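Local structure of ThiJ/pfpI family protein (Bacillus anthracis, 3EFE) at residues D181-T184 and L185-H189; A117-M121 and G122-T126; A155-A159 and N160-A164; G22-I25 and A26-S30. The protein is of unknown function but belongs to the DJ-1/PfpI family of the glutaminase-like clan, with a chaperone role suggested but not established. One frame throughout, in Å; residues are numbered along the deposited sequence.

In the fold
Interactions 2 and 3 are neighbours, their centres about 13 Å apart: L124 CD2 and L118 CD2 of 117-126 pack on L161 of the hairpin 155-164. Interaction 4, in helix 18-30, touches interaction 1 where F183 CZ comes to E27 CB, with about 14 Å between centres. Interactions 1 and 2 are farthest apart, about 30 Å between centres, on opposite sides of the chain's centre. So are interactions 2 and 4, and 3 and 4, although the nearest atoms of 3 and 4 are only about 7 Å apart. Helix 169-179 receives side chains from interactions 1, 3 and 4; the hairpin forms one edge of the mixed sheet, and helix 18-30 packs on its strands 43-47 and 77-80.

Interaction 1: D181-T184 and L185-H189; sequences DVFT and LDALH
A chi1 of 83° sets T184 OG1 between its own backbone N and carbonyl carbon, turning the hydroxyl over the start of helix 185-197, while F183, with CG anti to the carbonyl carbon (chi1 -76°), sends its ring alongside the first turn. T184 OG1 accepts from A187 N at 3.4 Å; the bond is weak in length but almost straight, at 175°. T184 O takes the next amide, L188 N, at 2.9 Å, with the donor tilted somewhat from the carbonyl plane. Side chain and carbonyl of one residue thus engage two successive N-H groups of the opening turn. T184 is the N-cap of the helix, reached through a short connection that leaves helix 169-179 by a Schellman motif at D181. On the apolar side, F183 CD2 approaches L188 CD1 at 3.9 Å, obliquely to the ring, and the two side chains cross at about a right angle. A187 C sits at the ring edge, near its plane, and A187 CB is 4.5 Å from F183 CD2. The ring also packs on Y33 and F34, and L188 reaches back to M174 and L177 of helix 169-179.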
ATOM      1  N   ASP D 181       2.019  16.690  12.432  1.00 39.33           N
ATOM      2  CA  ASP D 181       1.095  17.834  12.444  1.00 38.87           C
ATOM      3  C   ASP D 181       0.923  18.541  11.084  1.00 38.44           C
ATOM      4  O   ASP D 181       1.081  19.774  10.932  1.00 39.17           O
ATOM      5  CB  ASP D 181       1.501  18.824  13.523  1.00 40.01           C
ATOM      6  CG  ASP D 181       0.339  19.724  13.943  1.00 40.45           C
ATOM      7  OD1 ASP D 181      -0.775  19.169  14.083  1.00 44.40           O
ATOM      8  OD2 ASP D 181       0.543  20.952  14.129  1.00 41.47           O
ATOM      9  N   VAL D 182       0.559  17.718  10.109  1.00 36.83           N
ATOM     10  CA  VAL D 182       0.593  18.026   8.709  1.00 35.61           C
ATOM     11  C   VAL D 182      -0.861  18.173   8.151  1.00 35.50           C
ATOM     12  O   VAL D 182      -1.115  18.895   7.227  1.00 34.55           O
ATOM     13  CB  VAL D 182       1.489  16.966   8.116  1.00 34.87           C
ATOM     14  CG1 VAL D 182       0.714  15.701   7.686  1.00 32.97           C
ATOM     15  CG2 VAL D 182       2.446  17.545   7.152  1.00 32.31           C
ATOM     16  N   PHE D 183      -1.815  17.543   8.810  1.00 36.21           N
ATOM     17  CA  PHE D 183      -3.234  17.663   8.540  1.00 36.26           C
ATOM     18  C   PHE D 183      -3.769  18.427   9.724  1.00 36.21           C
ATOM     19  O   PHE D 183      -3.138  18.455  10.752  1.00 35.68           O
ATOM     20  CB  PHE D 183      -3.966  16.282   8.545  1.00 34.90           C
ATOM     21  CG  PHE D 183      -3.758  15.404   7.316  1.00 34.04           C
ATOM     22  CD1 PHE D 183      -2.632  15.470   6.533  1.00 32.94           C
ATOM     23  CD2 PHE D 183      -4.701  14.416   7.009  1.00 31.81           C
ATOM     24  CE1 PHE D 183      -2.478  14.578   5.455  1.00 33.27           C
ATOM     25  CE2 PHE D 183      -4.552  13.568   5.956  1.00 31.83           C
ATOM     26  CZ  PHE D 183      -3.464  13.639   5.171  1.00 32.58           C
ATOM     27  N   THR D 184      -4.941  19.049   9.592  1.00 37.17           N
ATOM     28  CA  THR D 184      -5.661  19.478  10.794  1.00 37.32           C
ATOM     29  C   THR D 184      -6.382  18.225  11.359  1.00 37.52           C
ATOM     30  O   THR D 184      -6.413  17.155  10.694  1.00 38.54           O
ATOM     31  CB  THR D 184      -6.712  20.573  10.537  1.00 37.64           C
ATOM     32  OG1 THR D 184      -7.880  19.895  10.083  1.00 42.03           O
ATOM     33  CG2 THR D 184      -6.263  21.631   9.510  1.00 33.09           C
ATOM     34  N   LEU D 185      -6.957  18.359  12.556  1.00 36.82           N
ATOM     35  CA  LEU D 185      -7.391  17.209  13.363  1.00 35.99           C
ATOM     36  C   LEU D 185      -8.702  16.677  12.781  1.00 34.61           C
ATOM     37  O   LEU D 185      -8.911  15.491  12.732  1.00 33.72           O
ATOM     38  CB  LEU D 185      -7.436  17.580  14.896  1.00 36.09           C
ATOM     39  CG  LEU D 185      -6.887  16.576  15.991  1.00 38.35           C
ATOM     40  CD1 LEU D 185      -8.021  15.866  16.850  1.00 38.02           C
ATOM     41  CD2 LEU D 185      -5.941  15.439  15.439  1.00 37.85           C
ATOM     42  N   ASP D 186      -9.550  17.576  12.304  1.00 34.87           N
ATOM     43  CA  ASP D 186     -10.764  17.292  11.435  1.00 35.51           C
ATOM     44  C   ASP D 186     -10.499  16.525  10.153  1.00 34.43           C
ATOM     45  O   ASP D 186     -11.173  15.587   9.830  1.00 35.27           O
ATOM     46  CB  ASP D 186     -11.403  18.609  10.985  1.00 36.18           C
ATOM     47  CG  ASP D 186     -12.236  19.236  12.051  1.00 39.60           C
ATOM     48  OD1 ASP D 186     -12.340  18.602  13.133  1.00 41.14           O
ATOM     49  OD2 ASP D 186     -12.792  20.344  11.799  1.00 41.62           O
ATOM     50  N   ALA D 187      -9.533  16.981   9.392  1.00 33.76           N
ATOM     51  CA  ALA D 187      -9.151  16.308   8.210  1.00 33.63           C
ATOM     52  C   ALA D 187      -8.557  14.920   8.551  1.00 34.07           C
ATOM     53  O   ALA D 187      -8.853  13.965   7.855  1.00 35.03           O
ATOM     54  CB  ALA D 187      -8.177  17.221   7.326  1.00 32.98           C
ATOM     55  N   LEU D 188      -7.772  14.773   9.621  1.00 33.37           N
ATOM     56  CA  LEU D 188      -7.190  13.469   9.948  1.00 32.86           C
ATOM     57  C   LEU D 188      -8.211  12.451  10.399  1.00 33.35           C
ATOM     58  O   LEU D 188      -8.128  11.262  10.041  1.00 32.52           O
ATOM     59  CB  LEU D 188      -6.066  13.602  10.999  1.00 33.15           C
ATOM     60  CG  LEU D 188      -5.161  12.385  11.236  1.00 31.91           C
ATOM     61  CD1 LEU D 188      -4.243  12.108  10.089  1.00 28.65           C
ATOM     62  CD2 LEU D 188      -4.377  12.506  12.513  1.00 31.16           C
ATOM     63  N   HIS D 189      -9.182  12.894  11.190  1.00 34.50           N
ATOM     64  CA  HIS D 189     -10.314  12.024  11.603  1.00 35.10           C
ATOM     65  C   HIS D 189     -11.272  11.570  10.481  1.00 34.51           C
ATOM     66  O   HIS D 189     -11.667  10.407  10.416  1.00 34.71           O
ATOM     67  CB  HIS D 189     -11.088  12.625  12.809  1.00 36.53           C
ATOM     68  CG  HIS D 189     -10.273  12.658  14.068  1.00 41.22           C
ATOM     69  ND1 HIS D 189      -9.446  11.606  14.445  1.00 50.28           N
ATOM     70  CD2 HIS D 189     -10.150  13.597  15.034  1.00 47.64           C
ATOM     71  CE1 HIS D 189      -8.827  11.920  15.570  1.00 51.10           C
ATOM     72  NE2 HIS D 189      -9.255  13.111  15.963  1.00 51.00           N
TER

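Interaction 2: A117-M121 and G122-T126; sequences ALANM and GYLDT
Helix 113-119 ends where the chain swings back on itself at G122, whose positive phi of 95° lets Y123 N return to L118 O at 3.3 Å and G122 N make a weak bond to A119 O. L118 O also accepts from M121 N, and the two donors reach it from opposite faces of its carbonyl plane. Across the turn the side chains pair off. M121 CB lies over one face of the Y123 ring, 3.9 Å from its centroid and 19° off the ring normal, a CH-pi contact offset toward the rim; its closest ring atom is CE2, at 3.6 Å. From M121 CB the chain bends at chi2 (-91°), carrying the thioether away. L118 CG meets Y123 CD2 at 4.1 Å, the two side chains crossing at about a right angle. This is a Schellman C-cap, with a type I turn from A119 to G122 followed directly by another from G122 to D125. L124 folds back onto the helix end: its CD1 rests on A119 CB at 3.7 Å and its CD2 on L118 CB. Water 1 ties the polar side together, donating to A119 O and to D125 OD1, each at 2.6 Å, and accepting a weak bond from L124 N. D125 OD1 takes a further hydrogen bond from K145 N. At the far end of the ring, Y123 OH bonds L95 O of helix 92-104, while L124 also packs on H129.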
ATOM      1  N   ALA D 117      13.194  -5.243  14.833  1.00 44.90           N
ATOM      2  CA  ALA D 117      14.603  -4.744  14.702  1.00 45.46           C
ATOM      3  C   ALA D 117      14.988  -3.804  15.863  1.00 46.56           C
ATOM      4  O   ALA D 117      16.070  -3.932  16.480  1.00 47.60           O
ATOM      5  CB  ALA D 117      14.813  -4.055  13.419  1.00 46.20           C
ATOM      6  N   LEU D 118      14.073  -2.894  16.165  1.00 45.92           N
ATOM      7  CA  LEU D 118      14.235  -1.904  17.185  1.00 46.30           C
ATOM      8  C   LEU D 118      14.186  -2.504  18.573  1.00 46.51           C
ATOM      9  O   LEU D 118      14.958  -2.126  19.445  1.00 46.73           O
ATOM     10  CB  LEU D 118      13.109  -0.849  17.084  1.00 46.48           C
ATOM     11  CG  LEU D 118      13.294   0.440  16.276  1.00 46.10           C
ATOM     12  CD1 LEU D 118      14.028   0.248  14.998  1.00 47.02           C
ATOM     13  CD2 LEU D 118      11.957   1.045  15.994  1.00 45.40           C
ATOM     14  N   ALA D 119      13.200  -3.353  18.814  1.00 47.15           N
ATOM     15  CA  ALA D 119      13.117  -4.101  20.075  1.00 46.59           C
ATOM     16  C   ALA D 119      14.441  -4.811  20.398  1.00 46.64           C
ATOM     17  O   ALA D 119      14.954  -4.734  21.516  1.00 46.86           O
ATOM     18  CB  ALA D 119      11.975  -5.097  20.015  1.00 46.89           C
ATOM     19  N   ASN D 120      15.044  -5.459  19.418  1.00 46.89           N
ATOM     20  CA  ASN D 120      16.339  -6.085  19.674  1.00 47.43           C
ATOM     21  C   ASN D 120      17.575  -5.195  19.835  1.00 48.10           C
ATOM     22  O   ASN D 120      18.663  -5.706  20.104  1.00 49.16           O
ATOM     23  CB  ASN D 120      16.650  -7.140  18.626  1.00 47.34           C
ATOM     24  CG  ASN D 120      17.563  -8.287  19.197  1.00 46.30           C
ATOM     25  OD1 ASN D 120      18.497  -8.735  18.538  1.00 42.38           O
ATOM     26  ND2 ASN D 120      17.243  -8.759  20.400  1.00 37.68           N
ATOM     27  N   MET D 121      17.441  -3.885  19.682  1.00 48.74           N
ATOM     28  CA  MET D 121      18.597  -2.965  19.856  1.00 48.20           C
ATOM     29  C   MET D 121      18.508  -2.216  21.200  1.00 47.88           C
ATOM     30  O   MET D 121      19.399  -1.425  21.568  1.00 48.07           O
ATOM     31  CB  MET D 121      18.713  -2.011  18.669  1.00 47.33           C
ATOM     32  CG  MET D 121      19.030  -2.701  17.425  1.00 47.38           C
ATOM     33  SD  MET D 121      20.776  -2.839  17.109  1.00 47.23           S
ATOM     34  CE  MET D 121      20.649  -4.329  16.186  1.00 46.14           C
ATOM     35  N   GLY D 122      17.460  -2.539  21.947  1.00 48.30           N
ATOM     36  CA  GLY D 122      17.204  -1.961  23.256  1.00 47.69           C
ATOM     37  C   GLY D 122      16.269  -0.788  23.218  1.00 47.96           C
ATOM     38  O   GLY D 122      15.854  -0.251  24.295  1.00 47.58           O
ATOM     39  N   TYR D 123      15.924  -0.334  21.997  1.00 48.33           N
ATOM     40  CA  TYR D 123      15.303   1.019  21.895  1.00 46.83           C
ATOM     41  C   TYR D 123      13.856   1.091  22.375  1.00 46.54           C
ATOM     42  O   TYR D 123      13.379   2.189  22.659  1.00 48.05           O
ATOM     43  CB  TYR D 123      15.357   1.588  20.499  1.00 46.93           C
ATOM     44  CG  TYR D 123      16.686   1.627  19.754  1.00 46.89           C
ATOM     45  CD1 TYR D 123      17.832   2.078  20.340  1.00 47.06           C
ATOM     46  CD2 TYR D 123      16.742   1.308  18.389  1.00 47.11           C
ATOM     47  CE1 TYR D 123      19.024   2.185  19.600  1.00 46.04           C
ATOM     48  CE2 TYR D 123      17.923   1.397  17.661  1.00 46.56           C
ATOM     49  CZ  TYR D 123      19.049   1.868  18.275  1.00 46.22           C
ATOM     50  OH  TYR D 123      20.227   1.959  17.559  1.00 47.52           O
ATOM     51  N   LEU D 124      13.154  -0.038  22.475  1.00 45.81           N
ATOM     52  CA  LEU D 124      11.757  -0.081  22.998  1.00 46.38           C
ATOM     53  C   LEU D 124      11.677  -0.444  24.528  1.00 46.89           C
ATOM     54  O   LEU D 124      10.610  -0.743  25.122  1.00 45.11           O
ATOM     55  CB  LEU D 124      10.936  -1.099  22.172  1.00 45.55           C
ATOM     56  CG  LEU D 124      10.919  -1.058  20.625  1.00 44.15           C
ATOM     57  CD1 LEU D 124       9.924  -2.062  20.104  1.00 42.38           C
ATOM     58  CD2 LEU D 124      10.589   0.333  20.012  1.00 42.07           C
ATOM     59  N   ASP D 125      12.848  -0.478  25.150  1.00 48.84           N
ATOM     60  CA  ASP D 125      12.961  -0.918  26.537  1.00 49.73           C
ATOM     61  C   ASP D 125      12.283   0.042  27.431  1.00 50.94           C
ATOM     62  O   ASP D 125      11.776  -0.400  28.442  1.00 51.72           O
ATOM     63  CB  ASP D 125      14.426  -1.065  26.974  1.00 50.07           C
ATOM     64  CG  ASP D 125      15.041  -2.354  26.496  1.00 48.18           C
ATOM     65  OD1 ASP D 125      14.325  -3.089  25.792  1.00 46.99           O
ATOM     66  OD2 ASP D 125      16.225  -2.637  26.800  1.00 49.18           O
ATOM     67  N   THR D 126      12.241   1.342  27.062  1.00 51.82           N
ATOM     68  CA  THR D 126      11.595   2.339  27.915  1.00 52.53           C
ATOM     69  C   THR D 126      10.697   3.308  27.130  1.00 53.95           C
ATOM     70  O   THR D 126      10.422   4.432  27.591  1.00 54.83           O
ATOM     71  CB  THR D 126      12.626   3.079  28.829  1.00 52.60           C
ATOM     72  OG1 THR D 126      13.845   3.318  28.103  1.00 53.23           O
ATOM     73  CG2 THR D 126      12.955   2.220  30.116  1.00 51.71           C
TER
HETATM   74  O   HOH W   1      13.966  -2.977  23.187  1.00 38.87           O

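Interaction 3: A155-A159 and N160-A164; sequences AVSDA and NLVTA
V162 CB starts 4.0 Å from V156 O on the facing strand, and its two methyls then part. CG1, anti to the backbone N (chi1 -179°), lies 3.6 Å from V156 O, while CG2 runs to S157, meeting OG at 3.6 Å and CB farther off. S157 OG swings anti to its backbone N, which lays it beside that methyl. On this same face A155 CB and A164 CB touch at 4.0 Å. The backbones form a beta hairpin with a two-residue loop, A159-N160, in a type II' turn from D158 to L161, A159 at positive phi, and the strands run antiparallel at 167°. V156 and T163 are a hydrogen-bonded pair, V156 N giving to T163 O at 3.0 Å and T163 N to V156 O in return. D158 and L161 form the other such pair, but unequally: D158 N points nearly along the C=O axis of L161, whereas L161 N stands 47° above the carbonyl plane of D158. On the opposite face, carrying V156 and T163, water 2 is 2.7 Å from T163 OG1 and within hydrogen-bonding distance of V156 O (3.1 Å), though it may not serve every neighbour; T163 OG1 is also bonded by T130 N. Strand 161-164 lies parallel to strand 107-111, so the hairpin finishes the main sheet with 155-158 outermost. At the turn, N160 ND2 donates to T106 O and L102 O.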
ATOM      1  N   ALA D 155      -1.502   0.429  16.687  1.00 38.88           N
ATOM      2  CA  ALA D 155      -0.557   1.536  16.513  1.00 39.10           C
ATOM      3  C   ALA D 155      -0.468   2.322  17.834  1.00 38.96           C
ATOM      4  O   ALA D 155      -1.493   2.565  18.518  1.00 38.91           O
ATOM      5  CB  ALA D 155      -0.962   2.494  15.284  1.00 36.44           C
ATOM      6  N   VAL D 156       0.757   2.706  18.178  1.00 39.65           N
ATOM      7  CA  VAL D 156       1.079   3.344  19.453  1.00 40.48           C
ATOM      8  C   VAL D 156       2.070   4.466  19.136  1.00 41.25           C
ATOM      9  O   VAL D 156       3.020   4.297  18.331  1.00 40.52           O
ATOM     10  CB  VAL D 156       1.800   2.324  20.469  1.00 41.19           C
ATOM     11  CG1 VAL D 156       2.431   3.034  21.684  1.00 37.65           C
ATOM     12  CG2 VAL D 156       0.892   1.103  20.882  1.00 40.11           C
ATOM     13  N   SER D 157       1.884   5.590  19.824  1.00 42.95           N
ATOM     14  CA  SER D 157       2.741   6.788  19.658  1.00 43.77           C
ATOM     15  C   SER D 157       3.282   7.263  21.005  1.00 44.10           C
ATOM     16  O   SER D 157       2.524   7.400  21.919  1.00 43.82           O
ATOM     17  CB  SER D 157       1.970   7.937  18.986  1.00 43.79           C
ATOM     18  OG  SER D 157       2.886   8.938  18.557  1.00 45.99           O
ATOM     19  N   ASP D 158       4.604   7.485  21.064  1.00 45.42           N
ATOM     20  CA  ASP D 158       5.354   7.907  22.246  1.00 44.89           C
ATOM     21  C   ASP D 158       6.489   8.868  21.889  1.00 44.50           C
ATOM     22  O   ASP D 158       7.540   8.448  21.394  1.00 44.30           O
ATOM     23  CB  ASP D 158       5.980   6.712  22.988  1.00 45.52           C
ATOM     24  CG  ASP D 158       6.539   7.105  24.369  1.00 48.05           C
ATOM     25  OD1 ASP D 158       6.008   8.116  24.982  1.00 54.43           O
ATOM     26  OD2 ASP D 158       7.491   6.421  24.851  1.00 50.72           O
ATOM     27  N   ALA D 159       6.308  10.148  22.241  1.00 43.91           N
ATOM     28  CA  ALA D 159       7.294  11.169  21.924  1.00 42.95           C
ATOM     29  C   ALA D 159       7.520  10.950  20.418  1.00 42.39           C
ATOM     30  O   ALA D 159       6.539  10.927  19.687  1.00 41.92           O
ATOM     31  CB  ALA D 159       8.609  11.026  22.783  1.00 41.94           C
ATOM     32  N   ASN D 160       8.767  10.718  19.988  1.00 41.57           N
ATOM     33  CA  ASN D 160       9.148  10.766  18.572  1.00 41.08           C
ATOM     34  C   ASN D 160       9.305   9.364  17.956  1.00 40.53           C
ATOM     35  O   ASN D 160      10.092   9.174  17.020  1.00 39.78           O
ATOM     36  CB  ASN D 160      10.463  11.553  18.415  1.00 40.85           C
ATOM     37  CG  ASN D 160      11.663  10.852  19.089  1.00 42.21           C
ATOM     38  OD1 ASN D 160      11.563  10.387  20.242  1.00 38.25           O
ATOM     39  ND2 ASN D 160      12.790  10.767  18.370  1.00 40.61           N
ATOM     40  N   LEU D 161       8.582   8.387  18.523  1.00 39.78           N
ATOM     41  CA  LEU D 161       8.544   7.026  17.998  1.00 39.31           C
ATOM     42  C   LEU D 161       7.090   6.601  17.768  1.00 39.40           C
ATOM     43  O   LEU D 161       6.232   6.749  18.641  1.00 39.21           O
ATOM     44  CB  LEU D 161       9.204   6.054  18.965  1.00 40.12           C
ATOM     45  CG  LEU D 161       9.098   4.568  18.587  1.00 38.95           C
ATOM     46  CD1 LEU D 161      10.190   4.166  17.564  1.00 35.24           C
ATOM     47  CD2 LEU D 161       9.159   3.718  19.844  1.00 37.47           C
ATOM     48  N   VAL D 162       6.821   6.078  16.575  1.00 38.82           N
ATOM     49  CA  VAL D 162       5.545   5.422  16.292  1.00 37.63           C
ATOM     50  C   VAL D 162       5.869   3.969  15.880  1.00 36.23           C
ATOM     51  O   VAL D 162       6.724   3.726  15.042  1.00 35.88           O
ATOM     52  CB  VAL D 162       4.713   6.199  15.189  1.00 37.64           C
ATOM     53  CG1 VAL D 162       3.419   5.514  14.938  1.00 35.69           C
ATOM     54  CG2 VAL D 162       4.468   7.648  15.628  1.00 38.91           C
ATOM     55  N   THR D 163       5.214   3.017  16.532  1.00 35.92           N
ATOM     56  CA  THR D 163       5.278   1.580  16.163  1.00 35.12           C
ATOM     57  C   THR D 163       3.853   1.069  15.830  1.00 34.72           C
ATOM     58  O   THR D 163       2.835   1.592  16.310  1.00 34.53           O
ATOM     59  CB  THR D 163       5.856   0.742  17.263  1.00 33.99           C
ATOM     60  OG1 THR D 163       5.206   1.113  18.475  1.00 33.76           O
ATOM     61  CG2 THR D 163       7.365   0.922  17.353  1.00 33.21           C
ATOM     62  N   ALA D 164       3.789   0.043  15.013  1.00 33.61           N
ATOM     63  CA  ALA D 164       2.493  -0.504  14.667  1.00 33.44           C
ATOM     64  C   ALA D 164       2.632  -1.948  14.245  1.00 31.95           C
ATOM     65  O   ALA D 164       3.671  -2.380  13.767  1.00 33.54           O
ATOM     66  CB  ALA D 164       1.849   0.315  13.503  1.00 31.91           C
TER
HETATM   67  O   HOH W   2       5.710   3.501  19.719  1.00 34.69           O

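Interaction 4: G22-I25 and A26-S30; sequences GYLI and AELNS
L24 O takes two amides of the following turn: L28 N at 3.2 Å, nearly end-on to the carbonyl, and E27 N weakly. E27 N is itself shared, its better bond going to Y23 O at 3.2 Å. N29 N gives to I25 O at 2.8 Å. One residue further along the helix, A26 O is gripped twice by S30, whose backbone N bonds at 3.2 Å and whose hydroxyl OG donates at 2.7 Å, lying in the carbonyl plane. Chi1 of 67° curls OG back toward the preceding turn, and S30 OG is also hydrogen-bonded with R32 N just past the helix. L24 and L28, four residues apart, lie side by side and point the same way, with their CD1 methyls 3.7 Å apart; L24 CG is also 3.9 Å from L28 CD1. Both leucines press on L177 of helix 169-179. E27 CG, beside the backbone N, passes Y23 O at 3.2 Å, and its carboxylate then makes a salt bridge with R32. On the subunit interface, the Y23 ring meets that of W19 of the second subunit, planes about 15° apart, and A26 packs on the same tryptophan. I25 and L28 face V43, as expected of the helix in a beta-alpha-beta unit, here strand 8-11, helix 18-30 and strand 43-47.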
ATOM      1  N   GLY D  22       2.136   2.387   2.094  1.00 32.57           N
ATOM      2  CA  GLY D  22       1.503   3.005   0.934  1.00 32.44           C
ATOM      3  C   GLY D  22       0.632   4.238   1.161  1.00 31.93           C
ATOM      4  O   GLY D  22       0.741   5.203   0.447  1.00 32.48           O
ATOM      5  N   TYR D  23      -0.280   4.136   2.117  1.00 31.98           N
ATOM      6  CA  TYR D  23      -1.065   5.239   2.648  1.00 31.38           C
ATOM      7  C   TYR D  23      -0.193   6.393   3.132  1.00 31.53           C
ATOM      8  O   TYR D  23      -0.402   7.573   2.760  1.00 32.54           O
ATOM      9  CB  TYR D  23      -1.883   4.745   3.834  1.00 31.23           C
ATOM     10  CG  TYR D  23      -3.079   3.779   3.570  1.00 31.63           C
ATOM     11  CD1 TYR D  23      -4.149   4.171   2.798  1.00 29.59           C
ATOM     12  CD2 TYR D  23      -3.130   2.510   4.163  1.00 30.57           C
ATOM     13  CE1 TYR D  23      -5.211   3.366   2.608  1.00 30.47           C
ATOM     14  CE2 TYR D  23      -4.205   1.643   3.943  1.00 28.45           C
ATOM     15  CZ  TYR D  23      -5.243   2.095   3.174  1.00 34.67           C
ATOM     16  OH  TYR D  23      -6.338   1.310   2.935  1.00 34.80           O
ATOM     17  N   LEU D  24       0.770   6.076   3.985  1.00 30.97           N
ATOM     18  CA  LEU D  24       1.561   7.133   4.588  1.00 31.31           C
ATOM     19  C   LEU D  24       2.342   7.922   3.556  1.00 30.90           C
ATOM     20  O   LEU D  24       2.254   9.129   3.491  1.00 31.11           O
ATOM     21  CB  LEU D  24       2.500   6.552   5.668  1.00 31.60           C
ATOM     22  CG  LEU D  24       3.316   7.535   6.509  1.00 31.28           C
ATOM     23  CD1 LEU D  24       2.408   8.752   7.096  1.00 30.36           C
ATOM     24  CD2 LEU D  24       4.053   6.788   7.596  1.00 29.70           C
ATOM     25  N   ILE D  25       3.112   7.230   2.736  1.00 31.50           N
ATOM     26  CA  ILE D  25       3.975   7.908   1.789  1.00 31.31           C
ATOM     27  C   ILE D  25       3.239   8.720   0.666  1.00 31.70           C
ATOM     28  O   ILE D  25       3.711   9.766   0.207  1.00 30.70           O
ATOM     29  CB  ILE D  25       5.102   6.952   1.241  1.00 31.62           C
ATOM     30  CG1 ILE D  25       4.539   5.828   0.375  1.00 30.56           C
ATOM     31  CG2 ILE D  25       5.988   6.553   2.360  1.00 30.65           C
ATOM     32  CD1 ILE D  25       5.542   5.292  -0.660  1.00 30.30           C
ATOM     33  N   ALA D  26       2.074   8.211   0.254  1.00 31.59           N
ATOM     34  CA  ALA D  26       1.247   8.838  -0.753  1.00 29.91           C
ATOM     35  C   ALA D  26       0.661  10.126  -0.227  1.00 29.61           C
ATOM     36  O   ALA D  26       0.533  11.138  -0.915  1.00 31.82           O
ATOM     37  CB  ALA D  26       0.158   7.830  -1.181  1.00 28.54           C
ATOM     38  N   GLU D  27       0.262  10.144   1.013  1.00 31.18           N
ATOM     39  CA  GLU D  27      -0.364  11.358   1.568  1.00 31.17           C
ATOM     40  C   GLU D  27       0.677  12.471   1.826  1.00 30.78           C
ATOM     41  O   GLU D  27       0.412  13.659   1.638  1.00 32.75           O
ATOM     42  CB  GLU D  27      -1.088  11.012   2.872  1.00 31.66           C
ATOM     43  CG  GLU D  27      -2.323  10.174   2.709  1.00 35.15           C
ATOM     44  CD  GLU D  27      -3.353  10.754   1.748  1.00 32.57           C
ATOM     45  OE1 GLU D  27      -3.208  11.913   1.306  1.00 42.89           O
ATOM     46  OE2 GLU D  27      -4.330  10.048   1.445  1.00 32.98           O
ATOM     47  N   LEU D  28       1.844  12.044   2.271  1.00 30.36           N
ATOM     48  CA  LEU D  28       2.988  12.890   2.532  1.00 30.62           C
ATOM     49  C   LEU D  28       3.552  13.468   1.254  1.00 29.94           C
ATOM     50  O   LEU D  28       3.577  14.652   1.057  1.00 28.20           O
ATOM     51  CB  LEU D  28       4.072  12.082   3.274  1.00 30.28           C
ATOM     52  CG  LEU D  28       3.750  11.882   4.756  1.00 31.34           C
ATOM     53  CD1 LEU D  28       4.778  10.990   5.339  1.00 29.30           C
ATOM     54  CD2 LEU D  28       3.662  13.258   5.477  1.00 33.95           C
ATOM     55  N   ASN D  29       3.933  12.594   0.351  1.00 30.65           N
ATOM     56  CA  ASN D  29       4.569  13.064  -0.870  1.00 31.28           C
ATOM     57  C   ASN D  29       3.615  13.945  -1.740  1.00 30.83           C
ATOM     58  O   ASN D  29       4.045  14.872  -2.406  1.00 30.79           O
ATOM     59  CB  ASN D  29       5.199  11.855  -1.605  1.00 29.74           C
ATOM     60  CG  ASN D  29       6.105  12.244  -2.721  1.00 31.09           C
ATOM     61  OD1 ASN D  29       5.790  12.075  -3.913  1.00 28.65           O
ATOM     62  ND2 ASN D  29       7.274  12.697  -2.365  1.00 32.82           N
ATOM     63  N   SER D  30       2.320  13.655  -1.752  1.00 31.51           N
ATOM     64  CA  SER D  30       1.400  14.512  -2.482  1.00 30.67           C
ATOM     65  C   SER D  30       0.992  15.819  -1.761  1.00 31.47           C
ATOM     66  O   SER D  30       0.677  16.813  -2.437  1.00 32.96           O
ATOM     67  CB  SER D  30       0.111  13.746  -2.831  1.00 31.72           C
ATOM     68  OG  SER D  30      -0.624  13.439  -1.689  1.00 29.18           O
TER